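Local coordinates for protein proline dehydrogenase (Bradyrhizobium japonicum USDA 110, PDB 3HAZ) that probably oxidises proline to glutamate in two steps, with an FAD-dependent proline dehydrogenase and an NAD-dependent aldehyde dehydrogenase in one chain, at residues A[529-537]-A[590-598]. Numbering follows the deposited sequence.
Sequences QLLTDVKAE and AHFIALLQR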
loop_
_atom_site.group_PDB
_atom_site.type_symbol
_atom_site.label_atom_id
_atom_site.label_comp_id
_atom_site.label_asym_id
_atom_site.label_seq_id
_atom_site.Cartn_x
_atom_site.Cartn_y
_atom_site.Cartn_z
ATOM N N GLN A 529 48.842 -0.632 -13.907
ATOM C CA GLN A 529 48.792 -1.576 -12.792
ATOM C C GLN A 529 48.302 -2.942 -13.262
ATOM O O GLN A 529 48.858 -3.978 -12.886
ATOM C CB GLN A 529 47.899 -1.049 -11.662
ATOM C CG GLN A 529 47.958 -1.892 -10.388
ATOM C CD GLN A 529 49.354 -1.924 -9.770
ATOM O OE1 GLN A 529 49.917 -0.884 -9.428
ATOM N NE2 GLN A 529 49.914 -3.122 -9.621
ATOM N N LEU A 530 47.257 -2.938 -14.085
ATOM C CA LEU A 530 46.736 -4.162 -14.683
ATOM C C LEU A 530 47.817 -4.893 -15.479
ATOM O O LEU A 530 47.966 -6.105 -15.365
ATOM C CB LEU A 530 45.543 -3.851 -15.594
ATOM C CG LEU A 530 44.998 -5.028 -16.408
ATOM C CD1 LEU A 530 44.618 -6.184 -15.486
ATOM C CD2 LEU A 530 43.811 -4.611 -17.271
ATOM N N LEU A 531 48.562 -4.148 -16.294
ATOM C CA LEU A 531 49.616 -4.732 -17.119
ATOM C C LEU A 531 50.692 -5.364 -16.249
ATOM O O LEU A 531 51.160 -6.463 -16.527
ATOM C CB LEU A 531 50.242 -3.671 -18.030
ATOM C CG LEU A 531 49.434 -3.258 -19.263
ATOM C CD1 LEU A 531 49.999 -1.978 -19.895
ATOM C CD2 LEU A 531 49.409 -4.397 -20.268
ATOM N N THR A 532 51.075 -4.650 -15.195
ATOM C CA THR A 532 52.060 -5.131 -14.236
ATOM C C THR A 532 51.582 -6.403 -13.542
ATOM O O THR A 532 52.316 -7.387 -13.456
ATOM C CB THR A 532 52.355 -4.057 -13.171
ATOM O OG1 THR A 532 52.976 -2.925 -13.793
ATOM C CG2 THR A 532 53.279 -4.609 -12.091
ATOM N N ASP A 533 50.345 -6.381 -13.054
ATOM C CA ASP A 533 49.781 -7.523 -12.345
ATOM C C ASP A 533 49.786 -8.768 -13.222
ATOM O O ASP A 533 50.212 -9.838 -12.790
ATOM C CB ASP A 533 48.360 -7.214 -11.859
ATOM C CG ASP A 533 48.336 -6.200 -10.720
ATOM O OD1 ASP A 533 49.419 -5.892 -10.179
ATOM O OD2 ASP A 533 47.240 -5.715 -10.365
ATOM N N VAL A 534 49.323 -8.621 -14.461
ATOM C CA VAL A 534 49.288 -9.741 -15.394
ATOM C C VAL A 534 50.702 -10.223 -15.702
ATOM O O VAL A 534 50.957 -11.426 -15.766
ATOM C CB VAL A 534 48.552 -9.374 -16.702
ATOM C CG1 VAL A 534 48.763 -10.447 -17.762
ATOM C CG2 VAL A 534 47.060 -9.164 -16.429
ATOM N N LYS A 535 51.621 -9.279 -15.883
ATOM C CA LYS A 535 53.007 -9.620 -16.170
ATOM C C LYS A 535 53.625 -10.401 -15.011
ATOM O O LYS A 535 54.433 -11.306 -15.218
ATOM C CB LYS A 535 53.823 -8.360 -16.463
ATOM C CG LYS A 535 55.275 -8.645 -16.823
ATOM C CD LYS A 535 56.035 -7.370 -17.143
ATOM C CE LYS A 535 57.482 -7.673 -17.493
ATOM N NZ LYS A 535 57.589 -8.712 -18.558
ATOM N N ALA A 536 53.229 -10.054 -13.791
ATOM C CA ALA A 536 53.746 -10.717 -12.599
ATOM C C ALA A 536 53.326 -12.185 -12.528
ATOM O O ALA A 536 54.020 -13.003 -11.932
ATOM C CB ALA A 536 53.302 -9.975 -11.346
ATOM N N GLU A 537 52.187 -12.513 -13.130
ATOM C CA GLU A 537 51.690 -13.886 -13.116
ATOM C C GLU A 537 52.429 -14.742 -14.135
ATOM O O GLU A 537 52.429 -14.447 -15.331
ATOM C CB GLU A 537 50.184 -13.925 -13.369
ATOM C CG GLU A 537 49.361 -13.326 -12.245
ATOM C CD GLU A 537 49.474 -14.116 -10.952
ATOM O OE1 GLU A 537 49.617 -15.357 -11.016
ATOM O OE2 GLU A 537 49.413 -13.495 -9.871
ATOM N N ALA A 590 44.162 -11.317 -12.399
ATOM C CA ALA A 590 45.437 -11.184 -13.098
ATOM C C ALA A 590 45.965 -12.549 -13.531
ATOM O O ALA A 590 46.435 -12.720 -14.657
ATOM C CB ALA A 590 46.461 -10.458 -12.229
ATOM N N HIS A 591 45.879 -13.513 -12.620
ATOM C CA HIS A 591 46.291 -14.882 -12.879
ATOM C C HIS A 591 45.510 -15.484 -14.044
ATOM O O HIS A 591 46.090 -16.063 -14.961
ATOM C CB HIS A 591 46.089 -15.720 -11.614
ATOM C CG HIS A 591 46.375 -17.177 -11.792
ATOM N ND1 HIS A 591 47.656 -17.675 -11.906
ATOM C CD2 HIS A 591 45.549 -18.248 -11.847
ATOM C CE1 HIS A 591 47.604 -18.989 -12.038
ATOM N NE2 HIS A 591 46.336 -19.361 -12.008
ATOM N N PHE A 592 44.191 -15.344 -14.009
ATOM C CA PHE A 592 43.354 -15.899 -15.069
ATOM C C PHE A 592 43.467 -15.128 -16.384
ATOM O O PHE A 592 43.412 -15.716 -17.462
ATOM C CB PHE A 592 41.897 -16.010 -14.611
ATOM C CG PHE A 592 41.656 -17.157 -13.676
ATOM C CD1 PHE A 592 41.671 -16.967 -12.304
ATOM C CD2 PHE A 592 41.435 -18.433 -14.169
ATOM C CE1 PHE A 592 41.462 -18.027 -11.438
ATOM C CE2 PHE A 592 41.223 -19.502 -13.307
ATOM C CZ PHE A 592 41.235 -19.296 -11.940
ATOM N N ILE A 593 43.625 -13.813 -16.296
ATOM C CA ILE A 593 43.854 -13.014 -17.494
ATOM C C ILE A 593 45.173 -13.452 -18.132
ATOM O O ILE A 593 45.270 -13.576 -19.354
ATOM C CB ILE A 593 43.868 -11.507 -17.182
ATOM C CG1 ILE A 593 42.445 -11.022 -16.881
ATOM C CG2 ILE A 593 44.469 -10.713 -18.353
ATOM C CD1 ILE A 593 42.378 -9.596 -16.373
ATOM N N ALA A 594 46.175 -13.716 -17.297
ATOM C CA ALA A 594 47.474 -14.179 -17.792
ATOM C C ALA A 594 47.329 -15.490 -18.552
ATOM O O ALA A 594 47.921 -15.670 -19.617
ATOM C CB ALA A 594 48.471 -14.342 -16.641
ATOM N N LEU A 595 46.541 -16.405 -17.993
ATOM C CA LEU A 595 46.282 -17.689 -18.636
ATOM C C LEU A 595 45.559 -17.518 -19.967
ATOM O O LEU A 595 45.906 -18.160 -20.958
ATOM C CB LEU A 595 45.474 -18.604 -17.711
ATOM C CG LEU A 595 46.243 -19.680 -16.937
ATOM C CD1 LEU A 595 47.534 -19.133 -16.347
ATOM C CD2 LEU A 595 45.367 -20.292 -15.852
ATOM N N LEU A 596 44.554 -16.648 -19.983
ATOM C CA LEU A 596 43.778 -16.386 -21.188
ATOM C C LEU A 596 44.659 -15.844 -22.310
ATOM O O LEU A 596 44.442 -16.130 -23.489
ATOM C CB LEU A 596 42.649 -15.400 -20.888
ATOM C CG LEU A 596 41.477 -15.958 -20.080
ATOM C CD1 LEU A 596 40.577 -14.834 -19.586
ATOM C CD2 LEU A 596 40.687 -16.974 -20.905
ATOM N N GLN A 597 45.652 -15.049 -21.942
ATOM C CA GLN A 597 46.555 -14.496 -22.933
ATOM C C GLN A 597 47.558 -15.549 -23.419
ATOM O O GLN A 597 47.802 -15.671 -24.620
ATOM C CB GLN A 597 47.267 -13.263 -22.378
ATOM C CG GLN A 597 46.343 -12.070 -22.173
ATOM C CD GLN A 597 47.104 -10.766 -22.120
ATOM O OE1 GLN A 597 47.855 -10.518 -21.174
ATOM N NE2 GLN A 597 46.921 -9.920 -23.143
ATOM N N ARG A 598 48.115 -16.320 -22.490
ATOM C CA ARG A 598 49.133 -17.320 -22.823
ATOM C C ARG A 598 48.545 -18.534 -23.532
ATOM O O ARG A 598 48.978 -18.889 -24.626
ATOM C CB ARG A 598 49.879 -17.769 -21.562
ATOM C CG ARG A 598 51.159 -17.004 -21.271
ATOM C CD ARG A 598 52.326 -17.549 -22.087
HETATM O O HOH W 1 45.986 -13.091 -9.352
#
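Val534 fits as a knob into a hole formed by Ala590, Ile593, Ala594 and Gln597. This is a helix-helix crossing, in which 529-536 meets 590-598 at -74°, with the axes 8.1 Å apart. The second helix belongs to the aldehyde dehydrogenase part of the chain, and the contact lies away from the annotated FAD and NAD sites. Helix 689-702 also packs on 590-598, and Glu694 touches His591. CG1 of Val534 is anti to the backbone N (chi1 169°), which points it to Gln597 OE1 at 3.5 Å and leaves CG2 to Ile593 CG2 at 3.6 Å. The small side chains of Ala590 and Ala594 let the backbones come close, and the CA atoms of Val534 and Ala590 are 4.7 Å apart.

Glu537 comes just after 529-536 and lies over the start of 590-598. Its CB touches the Ala594 methyl, CB to CB 3.7 Å. Its CG sits 3.5 Å from His591 CA. The chain then bends at chi2, and CD lies beside His591 CB. OE2 takes a weak hydrogen bond from a water that also accepts from His591 N. At the tip, OE1 accepts from His591 ND1 at 3.2 Å; the oxygen lies near the ring plane, but the donor comes from above the carboxylate, 44° out of its plane. Replacing Glu537 with an alanine would probably leave His591 ND1 without this acceptor and uncover the backbone at His591. The Glu537 carboxylate and the His591 imidazole stand nearly perpendicular to each other.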